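Local coordinates for nucleoside diphosphate kinase family protein (Babesia bovis, PDB 3JS9), which probably catalyses, with magnesium, the transfer of a terminal phosphate from nucleoside triphosphates to nucleoside diphosphates through a phosphohistidine intermediate, at residues 10-16 / 78-84; 42-48 / 137-141; 47-53 / 70-76. All blocks are in the same frame, centred on the assembly; numbering follows the deposited sequence.

Contact 1: 10-16 / 78-84; sequences ERTYIMV and VFCMIWE
R11 and E84 meet at one end of this antiparallel strand pair in a salt bridge. The two side chains run next to each other in the same direction, and the guanidinium grips a single carboxylate oxygen side-on: R11 NE lies 2.7 Å from E84 OE2, and R11 NH2 donates to that same oxygen. E84 OE2 lies in the guanidinium plane, and the carboxylate is turned only 17° from it. E84 reaches this position with CG anti to its backbone N (chi1 175°) and an extended chain. Long, charged side chains suit this partly solvent-accessible end.

Six backbone hydrogen bonds join the strands, two each at the pairs T12–W83, I14–M81 and V16–F79. At the last of these, V16 N stands 2.8 Å from F79 O. At the non-hydrogen-bonded positions CA-H...O contacts add to these, as from M15 CA to F79 O. These are the two central strands of the four-stranded antiparallel sheet in the ferredoxin-like fold of nucleoside diphosphate kinases, and helices cover both faces.

Apolar contacts divide by face. On the side of I14, V16, F79, M81 and W83, beneath helix 26-36, I14 CG1 approaches W83 CD1 at 3.8 Å, the side chains crossing at about a right angle. M81 folds at chi3 (-85°), which brings CE to V16 CG2 (3.8 Å) and I14 CG2, while W83 NE1 donates a weak bond to M81 SD. On the other face, towards helix 128-138, Y13 receives C80 CB and I82 CG1 at its ring edge, and M15 SD rests on V78 CG2 at 3.8 Å.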
loop_
_atom_site.group_PDB
_atom_site.type_symbol
_atom_site.label_atom_id
_atom_site.label_comp_id
_atom_site.label_asym_id
_atom_site.label_seq_id
_atom_site.Cartn_x
_atom_site.Cartn_y
_atom_site.Cartn_z
ATOM N N GLU A 10 19.782 16.722 13.500
ATOM C CA GLU A 10 20.652 16.643 12.346
ATOM C C GLU A 10 19.871 16.916 11.081
ATOM O O GLU A 10 18.642 16.923 11.083
ATOM C CB GLU A 10 21.296 15.237 12.264
ATOM C CG GLU A 10 22.331 14.902 13.341
ATOM C CD GLU A 10 22.722 13.413 13.403
ATOM O OE1 GLU A 10 22.330 12.589 12.538
ATOM O OE2 GLU A 10 23.437 13.050 14.351
ATOM N N ARG A 11 20.591 17.125 9.991
ATOM C CA ARG A 11 19.994 17.141 8.676
ATOM C C ARG A 11 20.812 16.224 7.802
ATOM O O ARG A 11 22.054 16.263 7.869
ATOM C CB ARG A 11 20.044 18.535 8.086
ATOM C CG ARG A 11 19.028 19.440 8.684
ATOM C CD ARG A 11 19.226 20.892 8.283
ATOM N NE ARG A 11 18.131 21.686 8.825
ATOM C CZ ARG A 11 17.879 22.953 8.517
ATOM N NH1 ARG A 11 18.643 23.602 7.630
ATOM N NH2 ARG A 11 16.840 23.558 9.081
ATOM N N THR A 12 20.138 15.443 6.953
ATOM C CA THR A 12 20.822 14.535 6.068
ATOM C C THR A 12 20.432 14.754 4.606
ATOM O O THR A 12 19.307 15.175 4.288
ATOM C CB THR A 12 20.608 13.064 6.489
ATOM O OG1 THR A 12 21.511 12.243 5.744
ATOM C CG2 THR A 12 19.156 12.582 6.254
ATOM N N TYR A 13 21.365 14.482 3.705
ATOM C CA TYR A 13 21.074 14.674 2.312
ATOM C C TYR A 13 20.675 13.323 1.730
ATOM O O TYR A 13 21.402 12.326 1.885
ATOM C CB TYR A 13 22.269 15.286 1.597
ATOM C CG TYR A 13 22.041 15.382 0.117
ATOM C CD1 TYR A 13 21.091 16.258 -0.393
ATOM C CD2 TYR A 13 22.741 14.551 -0.781
ATOM C CE1 TYR A 13 20.832 16.321 -1.766
ATOM C CE2 TYR A 13 22.494 14.614 -2.153
ATOM C CZ TYR A 13 21.538 15.506 -2.637
ATOM O OH TYR A 13 21.273 15.579 -3.992
ATOM N N ILE A 14 19.507 13.279 1.095
ATOM C CA ILE A 14 19.000 12.037 0.506
ATOM C C ILE A 14 18.752 12.310 -1.001
ATOM O O ILE A 14 18.116 13.310 -1.357
ATOM C CB ILE A 14 17.658 11.540 1.225
ATOM C CG1 ILE A 14 17.788 11.426 2.762
ATOM C CG2 ILE A 14 17.052 10.260 0.560
ATOM C CD1 ILE A 14 18.681 10.276 3.358
ATOM N N MET A 15 19.210 11.407 -1.871
ATOM C CA MET A 15 19.103 11.656 -3.293
ATOM C C MET A 15 18.627 10.438 -4.100
ATOM O O MET A 15 19.276 9.374 -4.135
ATOM C CB MET A 15 20.432 12.191 -3.841
ATOM C CG MET A 15 20.385 12.511 -5.339
ATOM S SD MET A 15 21.905 13.216 -6.067
ATOM C CE MET A 15 23.123 11.972 -5.542
ATOM N N VAL A 16 17.483 10.578 -4.742
ATOM C CA VAL A 16 17.045 9.541 -5.654
ATOM C C VAL A 16 17.928 9.681 -6.891
ATOM O O VAL A 16 17.961 10.758 -7.511
ATOM C CB VAL A 16 15.572 9.701 -6.060
ATOM C CG1 VAL A 16 15.142 8.532 -6.959
ATOM C CG2 VAL A 16 14.729 9.791 -4.825
ATOM N N VAL A 78 18.088 13.549 -11.215
ATOM C CA VAL A 78 18.098 13.086 -9.832
ATOM C C VAL A 78 17.042 13.817 -9.040
ATOM O O VAL A 78 16.601 14.881 -9.455
ATOM C CB VAL A 78 19.512 13.246 -9.148
ATOM C CG1 VAL A 78 20.578 12.517 -9.962
ATOM C CG2 VAL A 78 19.888 14.736 -8.941
ATOM N N PHE A 79 16.631 13.268 -7.894
ATOM C CA PHE A 79 15.722 13.999 -7.023
ATOM C C PHE A 79 16.373 14.217 -5.679
ATOM O O PHE A 79 16.724 13.250 -5.002
ATOM C CB PHE A 79 14.373 13.292 -6.920
ATOM C CG PHE A 79 13.344 14.044 -6.106
ATOM C CD1 PHE A 79 13.230 13.830 -4.745
ATOM C CD2 PHE A 79 12.465 14.933 -6.719
ATOM C CE1 PHE A 79 12.282 14.518 -4.005
ATOM C CE2 PHE A 79 11.508 15.626 -5.973
ATOM C CZ PHE A 79 11.420 15.432 -4.633
ATOM N N CYS A 80 16.538 15.490 -5.303
ATOM C CA CYS A 80 17.316 15.913 -4.135
ATOM C C CYS A 80 16.421 16.267 -2.986
ATOM O O CYS A 80 15.408 16.937 -3.193
ATOM C CB CYS A 80 18.132 17.168 -4.455
ATOM S SG CYS A 80 19.095 17.133 -5.998
ATOM N N MET A 81 16.819 15.875 -1.767
ATOM C CA MET A 81 16.070 16.173 -0.534
ATOM C C MET A 81 17.011 16.424 0.614
ATOM O O MET A 81 18.123 15.891 0.622
ATOM C CB MET A 81 15.156 15.003 -0.129
ATOM C CG MET A 81 14.030 14.720 -1.126
ATOM S SD MET A 81 13.373 13.082 -0.812
ATOM C CE MET A 81 14.508 12.001 -1.751
ATOM N N ILE A 82 16.570 17.239 1.574
ATOM C CA ILE A 82 17.204 17.297 2.898
ATOM C C ILE A 82 16.105 17.009 3.915
ATOM O O ILE A 82 15.021 17.560 3.812
ATOM C CB ILE A 82 17.799 18.673 3.223
ATOM C CG1 ILE A 82 18.981 18.975 2.321
ATOM C CG2 ILE A 82 18.190 18.787 4.733
ATOM C CD1 ILE A 82 19.564 20.411 2.561
ATOM N N TRP A 83 16.411 16.153 4.882
ATOM C CA TRP A 83 15.491 15.754 5.928
ATOM C C TRP A 83 16.105 16.034 7.292
ATOM O O TRP A 83 17.303 15.832 7.489
ATOM C CB TRP A 83 15.168 14.266 5.795
ATOM C CG TRP A 83 14.310 13.952 4.632
ATOM C CD1 TRP A 83 14.722 13.622 3.365
ATOM C CD2 TRP A 83 12.880 13.954 4.604
ATOM N NE1 TRP A 83 13.631 13.409 2.560
ATOM C CE2 TRP A 83 12.487 13.625 3.290
ATOM C CE3 TRP A 83 11.891 14.217 5.563
ATOM C CZ2 TRP A 83 11.146 13.530 2.910
ATOM C CZ3 TRP A 83 10.552 14.127 5.183
ATOM C CH2 TRP A 83 10.192 13.779 3.864
ATOM N N GLU A 84 15.259 16.440 8.240
ATOM C CA GLU A 84 15.703 16.900 9.536
ATOM C C GLU A 84 15.141 16.056 10.667
ATOM O O GLU A 84 13.983 15.637 10.608
ATOM C CB GLU A 84 15.294 18.370 9.718
ATOM C CG GLU A 84 15.596 18.962 11.078
ATOM C CD GLU A 84 15.308 20.438 11.136
ATOM O OE1 GLU A 84 14.261 20.832 11.701
ATOM O OE2 GLU A 84 16.138 21.217 10.614
#

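Contact 2: 42-48 / 137-141; sequences AAKFEHP and LWFTP. With SO4 (sulfate ion), chain D.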
loop_
_atom_site.group_PDB
_atom_site.type_symbol
_atom_site.label_atom_id
_atom_site.label_comp_id
_atom_site.label_asym_id
_atom_site.label_seq_id
_atom_site.Cartn_x
_atom_site.Cartn_y
_atom_site.Cartn_z
ATOM N N ALA A 42 14.027 20.572 2.319
ATOM C CA ALA A 42 14.336 21.000 0.950
ATOM C C ALA A 42 14.170 19.838 -0.003
ATOM O O ALA A 42 14.452 18.675 0.353
ATOM C CB ALA A 42 15.754 21.544 0.841
ATOM N N ALA A 43 13.731 20.136 -1.212
ATOM C CA ALA A 43 13.585 19.103 -2.211
ATOM C C ALA A 43 13.575 19.789 -3.551
ATOM O O ALA A 43 13.072 20.917 -3.635
ATOM C CB ALA A 43 12.270 18.354 -1.999
ATOM N N LYS A 44 14.115 19.130 -4.581
ATOM C CA LYS A 44 13.978 19.580 -5.985
ATOM C C LYS A 44 14.372 18.485 -6.980
ATOM O O LYS A 44 15.287 17.713 -6.731
ATOM C CB LYS A 44 14.854 20.811 -6.257
ATOM C CG LYS A 44 16.328 20.588 -5.933
ATOM C CD LYS A 44 17.158 21.788 -6.241
ATOM C CE LYS A 44 18.590 21.612 -5.767
ATOM N NZ LYS A 44 19.294 22.952 -5.696
ATOM N N PHE A 45 13.673 18.437 -8.113
ATOM C CA PHE A 45 14.026 17.584 -9.238
ATOM C C PHE A 45 15.083 18.378 -10.039
ATOM O O PHE A 45 14.915 19.565 -10.249
ATOM C CB PHE A 45 12.760 17.384 -10.092
ATOM C CG PHE A 45 12.858 16.306 -11.146
ATOM C CD1 PHE A 45 13.440 15.055 -10.862
ATOM C CD2 PHE A 45 12.325 16.527 -12.409
ATOM C CE1 PHE A 45 13.498 14.063 -11.807
ATOM C CE2 PHE A 45 12.378 15.524 -13.399
ATOM C CZ PHE A 45 12.961 14.286 -13.094
ATOM N N GLU A 46 16.156 17.741 -10.485
ATOM C CA GLU A 46 17.161 18.441 -11.292
ATOM C C GLU A 46 18.030 17.559 -12.192
ATOM O O GLU A 46 18.124 16.323 -12.012
ATOM C CB GLU A 46 18.062 19.316 -10.426
ATOM C CG GLU A 46 19.272 18.626 -9.892
ATOM C CD GLU A 46 20.144 19.572 -9.099
ATOM O OE1 GLU A 46 19.729 20.739 -8.870
ATOM O OE2 GLU A 46 21.244 19.153 -8.683
ATOM N N HIS A 47 18.630 18.228 -13.180
ATOM C CA HIS A 47 19.737 17.697 -13.966
ATOM C C HIS A 47 21.008 18.316 -13.374
ATOM O O HIS A 47 21.287 19.475 -13.598
ATOM C CB HIS A 47 19.551 18.136 -15.411
ATOM C CG HIS A 47 20.570 17.586 -16.359
ATOM N ND1 HIS A 47 20.221 17.004 -17.562
ATOM C CD2 HIS A 47 21.923 17.537 -16.293
ATOM C CE1 HIS A 47 21.316 16.605 -18.185
ATOM N NE2 HIS A 47 22.361 16.916 -17.436
ATOM N N PRO A 48 21.780 17.554 -12.613
ATOM C CA PRO A 48 22.973 18.094 -11.946
ATOM C C PRO A 48 24.078 18.516 -12.942
ATOM O O PRO A 48 24.115 18.030 -14.088
ATOM C CB PRO A 48 23.498 16.910 -11.126
ATOM C CG PRO A 48 22.578 15.787 -11.379
ATOM C CD PRO A 48 21.770 16.085 -12.601
ATOM N N LEU A 137 26.193 21.691 -0.500
ATOM C CA LEU A 137 26.576 21.490 -1.897
ATOM C C LEU A 137 25.395 21.376 -2.881
ATOM O O LEU A 137 25.441 21.932 -3.965
ATOM C CB LEU A 137 27.469 20.255 -2.022
ATOM C CG LEU A 137 27.808 19.750 -3.433
ATOM C CD1 LEU A 137 28.691 20.754 -4.176
ATOM C CD2 LEU A 137 28.488 18.406 -3.372
ATOM N N TRP A 138 24.341 20.648 -2.517
ATOM C CA TRP A 138 23.244 20.391 -3.471
ATOM C C TRP A 138 22.119 21.455 -3.449
ATOM O O TRP A 138 21.347 21.608 -4.408
ATOM C CB TRP A 138 22.686 18.984 -3.247
ATOM C CG TRP A 138 23.637 17.901 -3.651
ATOM C CD1 TRP A 138 24.587 17.285 -2.864
ATOM C CD2 TRP A 138 23.756 17.314 -4.962
ATOM N NE1 TRP A 138 25.254 16.327 -3.603
ATOM C CE2 TRP A 138 24.763 16.329 -4.888
ATOM C CE3 TRP A 138 23.068 17.489 -6.170
ATOM C CZ2 TRP A 138 25.107 15.536 -5.981
ATOM C CZ3 TRP A 138 23.396 16.694 -7.256
ATOM C CH2 TRP A 138 24.424 15.738 -7.163
ATOM N N PHE A 139 22.052 22.196 -2.355
ATOM C CA PHE A 139 20.987 23.170 -2.150
ATOM C C PHE A 139 21.556 24.527 -1.764
ATOM O O PHE A 139 22.391 24.619 -0.858
ATOM C CB PHE A 139 20.075 22.686 -1.021
ATOM C CG PHE A 139 19.069 21.634 -1.442
ATOM C CD1 PHE A 139 19.256 20.292 -1.111
ATOM C CD2 PHE A 139 17.906 21.989 -2.133
ATOM C CE1 PHE A 139 18.314 19.343 -1.488
ATOM C CE2 PHE A 139 16.961 21.032 -2.487
ATOM C CZ PHE A 139 17.168 19.721 -2.172
ATOM N N THR A 140 21.101 25.582 -2.412
ATOM C CA THR A 140 21.490 26.924 -1.976
ATOM C C THR A 140 20.681 27.193 -0.720
ATOM O O THR A 140 19.612 26.632 -0.557
ATOM C CB THR A 140 21.194 28.003 -3.061
ATOM O OG1 THR A 140 19.776 28.128 -3.237
ATOM C CG2 THR A 140 21.781 27.619 -4.389
ATOM N N PRO A 141 21.168 28.062 0.172
ATOM C CA PRO A 141 20.406 28.372 1.419
ATOM C C PRO A 141 18.990 28.971 1.258
ATOM O O PRO A 141 18.180 28.843 2.156
ATOM C CB PRO A 141 21.319 29.364 2.165
ATOM C CG PRO A 141 22.313 29.852 1.148
ATOM C CD PRO A 141 22.448 28.796 0.085
HETATM S S SO4 D . 24.444 15.279 -20.229
HETATM O O1 SO4 D . 25.100 14.033 -19.825
HETATM O O2 SO4 D . 24.468 16.169 -19.070
HETATM O O3 SO4 D . 25.153 15.872 -21.359
HETATM O O4 SO4 D . 23.081 15.020 -20.698
HETATM O O HOH W 1 22.495 21.312 -7.375
#
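The end of helix 128-138 is fastened here to strand 39-46 of the ferredoxin-like fold, an edge strand within this chain whose A43 and F45 hydrogen-bond through their backbones to the second subunit. F139, the first residue past the helix, lays its ring over the strand: A42 CB sits over the ring centre in a CH-pi contact, 3.6 Å from the centroid and 14° off the normal. Alanine is small enough to let the ring come this close. K44 passes F139 in the opposite direction, K44 CG lying 3.5 Å from F139 CE2.

With CG between its backbone N and carbonyl carbon (chi1 56°) and the rest of its chain extended, K44 carries its ammonium to the helix end, where NZ donates to W138 O at 2.8 Å. NZ also donates to Q143 OE1, its strongest polar partner; E46 OE1 adds a long salt bridge. A water donates to both E46 OE2 and W138 O.

The indole of W138, stacked on Y13, takes its strand-side neighbours at the edge. The E46 chain runs across that edge, its carboxylate plane turned 42° from the ring, with OE2 3.5 Å from W138 CE3, and P48 CB touches W138 CZ3 at 3.9 Å.

Contact 3: 47-53 / 70-76; sequences HPTMDVV and CDFISHG. With SO4 (sulfate ion), chain D.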
loop_
_atom_site.group_PDB
_atom_site.type_symbol
_atom_site.label_atom_id
_atom_site.label_comp_id
_atom_site.label_asym_id
_atom_site.label_seq_id
_atom_site.Cartn_x
_atom_site.Cartn_y
_atom_site.Cartn_z
ATOM N N HIS A 47 18.630 18.228 -13.180
ATOM C CA HIS A 47 19.737 17.697 -13.966
ATOM C C HIS A 47 21.008 18.316 -13.374
ATOM O O HIS A 47 21.287 19.475 -13.598
ATOM C CB HIS A 47 19.551 18.136 -15.411
ATOM C CG HIS A 47 20.570 17.586 -16.359
ATOM N ND1 HIS A 47 20.221 17.004 -17.562
ATOM C CD2 HIS A 47 21.923 17.537 -16.293
ATOM C CE1 HIS A 47 21.316 16.605 -18.185
ATOM N NE2 HIS A 47 22.361 16.916 -17.436
ATOM N N PRO A 48 21.780 17.554 -12.613
ATOM C CA PRO A 48 22.973 18.094 -11.946
ATOM C C PRO A 48 24.078 18.516 -12.942
ATOM O O PRO A 48 24.115 18.030 -14.088
ATOM C CB PRO A 48 23.498 16.910 -11.126
ATOM C CG PRO A 48 22.578 15.787 -11.379
ATOM C CD PRO A 48 21.770 16.085 -12.601
ATOM N N THR A 49 24.966 19.409 -12.495
ATOM C CA THR A 49 26.127 19.818 -13.292
ATOM C C THR A 49 27.286 18.910 -12.966
ATOM O O THR A 49 27.387 18.411 -11.836
ATOM C CB THR A 49 26.582 21.280 -12.994
ATOM O OG1 THR A 49 26.981 21.387 -11.613
ATOM C CG2 THR A 49 25.475 22.274 -13.319
ATOM N N MET A 50 28.183 18.721 -13.932
ATOM C CA MET A 50 29.371 17.917 -13.655
ATOM C C MET A 50 30.164 18.411 -12.429
ATOM O O MET A 50 30.638 17.596 -11.654
ATOM C CB MET A 50 30.268 17.764 -14.885
ATOM C CG MET A 50 31.461 16.790 -14.678
ATOM S SD MET A 50 31.035 15.014 -14.468
ATOM C CE MET A 50 30.551 14.614 -16.154
ATOM N N ASP A 51 30.274 19.723 -12.233
ATOM C CA ASP A 51 31.080 20.250 -11.126
ATOM C C ASP A 51 30.542 19.840 -9.757
ATOM O O ASP A 51 31.330 19.550 -8.837
ATOM C CB ASP A 51 31.198 21.780 -11.169
ATOM C CG ASP A 51 31.703 22.299 -12.503
ATOM O OD1 ASP A 51 30.827 22.694 -13.332
ATOM O OD2 ASP A 51 32.948 22.304 -12.716
ATOM N N VAL A 52 29.211 19.844 -9.617
ATOM C CA VAL A 52 28.554 19.423 -8.383
ATOM C C VAL A 52 28.767 17.925 -8.179
ATOM O O VAL A 52 29.148 17.475 -7.087
ATOM C CB VAL A 52 27.034 19.822 -8.366
ATOM C CG1 VAL A 52 26.285 19.194 -7.204
ATOM C CG2 VAL A 52 26.880 21.360 -8.298
ATOM N N VAL A 53 28.581 17.158 -9.240
ATOM C CA VAL A 53 28.820 15.733 -9.133
ATOM C C VAL A 53 30.269 15.418 -8.758
ATOM O O VAL A 53 30.519 14.552 -7.905
ATOM C CB VAL A 53 28.388 14.940 -10.410
ATOM C CG1 VAL A 53 28.668 13.461 -10.223
ATOM C CG2 VAL A 53 26.917 15.183 -10.714
ATOM N N CYS A 70 30.675 9.705 -12.185
ATOM C CA CYS A 70 30.287 11.093 -12.370
ATOM C C CYS A 70 29.395 11.248 -13.590
ATOM O O CYS A 70 28.434 12.005 -13.539
ATOM C CB CYS A 70 31.519 11.989 -12.516
ATOM S SG CYS A 70 32.463 12.260 -11.001
ATOM N N ASP A 71 29.706 10.538 -14.676
ATOM C CA ASP A 71 28.930 10.638 -15.922
ATOM C C ASP A 71 27.504 10.125 -15.705
ATOM O O ASP A 71 26.536 10.641 -16.271
ATOM C CB ASP A 71 29.572 9.832 -17.065
ATOM C CG ASP A 71 30.851 10.472 -17.630
ATOM O OD1 ASP A 71 31.147 11.663 -17.341
ATOM O OD2 ASP A 71 31.563 9.769 -18.396
ATOM N N PHE A 72 27.389 9.102 -14.879
ATOM C CA PHE A 72 26.125 8.442 -14.674
ATOM C C PHE A 72 25.161 9.376 -13.931
ATOM O O PHE A 72 23.967 9.500 -14.276
ATOM C CB PHE A 72 26.365 7.149 -13.890
ATOM C CG PHE A 72 25.116 6.471 -13.457
ATOM C CD1 PHE A 72 24.300 5.828 -14.388
ATOM C CD2 PHE A 72 24.739 6.485 -12.114
ATOM C CE1 PHE A 72 23.131 5.211 -13.969
ATOM C CE2 PHE A 72 23.583 5.863 -11.696
ATOM C CZ PHE A 72 22.776 5.228 -12.612
ATOM N N ILE A 73 25.690 10.048 -12.916
ATOM C CA ILE A 73 24.869 10.965 -12.141
ATOM C C ILE A 73 24.615 12.324 -12.789
ATOM O O ILE A 73 23.498 12.827 -12.746
ATOM C CB ILE A 73 25.338 11.043 -10.713
ATOM C CG1 ILE A 73 24.954 9.703 -10.085
ATOM C CG2 ILE A 73 24.610 12.171 -9.992
ATOM C CD1 ILE A 73 25.769 9.332 -8.954
ATOM N N SER A 74 25.633 12.894 -13.427
ATOM C CA SER A 74 25.464 14.176 -14.094
ATOM C C SER A 74 24.530 14.046 -15.308
ATOM O O SER A 74 23.791 14.992 -15.638
ATOM C CB SER A 74 26.826 14.800 -14.458
ATOM O OG SER A 74 27.408 14.167 -15.585
ATOM N N HIS A 75 24.513 12.877 -15.950
ATOM C CA HIS A 75 23.532 12.683 -17.018
ATOM C C HIS A 75 22.115 12.823 -16.466
ATOM O O HIS A 75 21.208 13.241 -17.200
ATOM C CB HIS A 75 23.714 11.363 -17.762
ATOM C CG HIS A 75 22.730 11.163 -18.875
ATOM N ND1 HIS A 75 22.671 11.995 -19.975
ATOM C CD2 HIS A 75 21.765 10.226 -19.062
ATOM C CE1 HIS A 75 21.717 11.580 -20.793
ATOM N NE2 HIS A 75 21.150 10.509 -20.263
ATOM N N GLY A 76 21.951 12.455 -15.187
ATOM C CA GLY A 76 20.720 12.618 -14.436
ATOM C C GLY A 76 19.549 11.874 -15.025
ATOM O O GLY A 76 19.726 10.901 -15.803
HETATM S S SO4 D . 24.444 15.279 -20.229
HETATM O O1 SO4 D . 25.100 14.033 -19.825
HETATM O O2 SO4 D . 24.468 16.169 -19.070
HETATM O O3 SO4 D . 25.153 15.872 -21.359
HETATM O O4 SO4 D . 23.081 15.020 -20.698
#
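The backbone of 47-53 leaves strand 39-46 through H47 and P48 and turns into helix 50-56, while 70-76 is the end of helix 66-75, closed by G76. CA atoms come within 5.1 Å at P48 and S74, and 5.8 Å at V53 and C70. This is a helical hairpin of the nucleoside diphosphate kinase fold, inserted in the sequence between strands 39-46 and 78-85, which are neighbours in the sheet. T49 is the N-cap of the first helix, its OG1 accepting a weak bond from V52 N. G76 has positive phi (61°), a conformation that favours glycine.

No hydrogen bond crosses between the segments; apolar side chains carry the contact. V53 wedges its two branches against the second helix, CG1 on C70 CB at 3.9 Å and CG2 on I73 CG2. M50 bends at chi2 and chi3 (68° and 72°), bringing SD to C70 CB (3.6 Å) and its methyl beside S74 and D71. S74 OG turns back to its own helix and donates to C70 O.

At the helix end, H47 and H75 bind one sulfate, probably from the crystallisation liquor: H47 NE2 donates to sulfate O2 at 2.8 Å, and H75 ND1 donates to sulfate O4 (3.1 Å) and O1.

How the contacts relate
Contacts 1 and 2, with centres about 9 Å apart, are joined by strand 78-85 pairing with strand 39-46, where I82 N lies 2.8 Å from A42 O. Contact 3 is nested along the chain inside the loops closed by both others; it shares H47 and P48 with contact 2 and touches contact 1 where V78 CG2 meets P48 CG at 3.8 Å. Through H47, contacts 2 and 3 both reach the same bound sulfate. V52 packs on W138, tying the hairpin to helix 128-138. Each contact brings one side chain near the predicted active site: those of Y13, W138 and I73 lie about 4, 6 and 7 Å from that of H123, the predicted phosphohistidine.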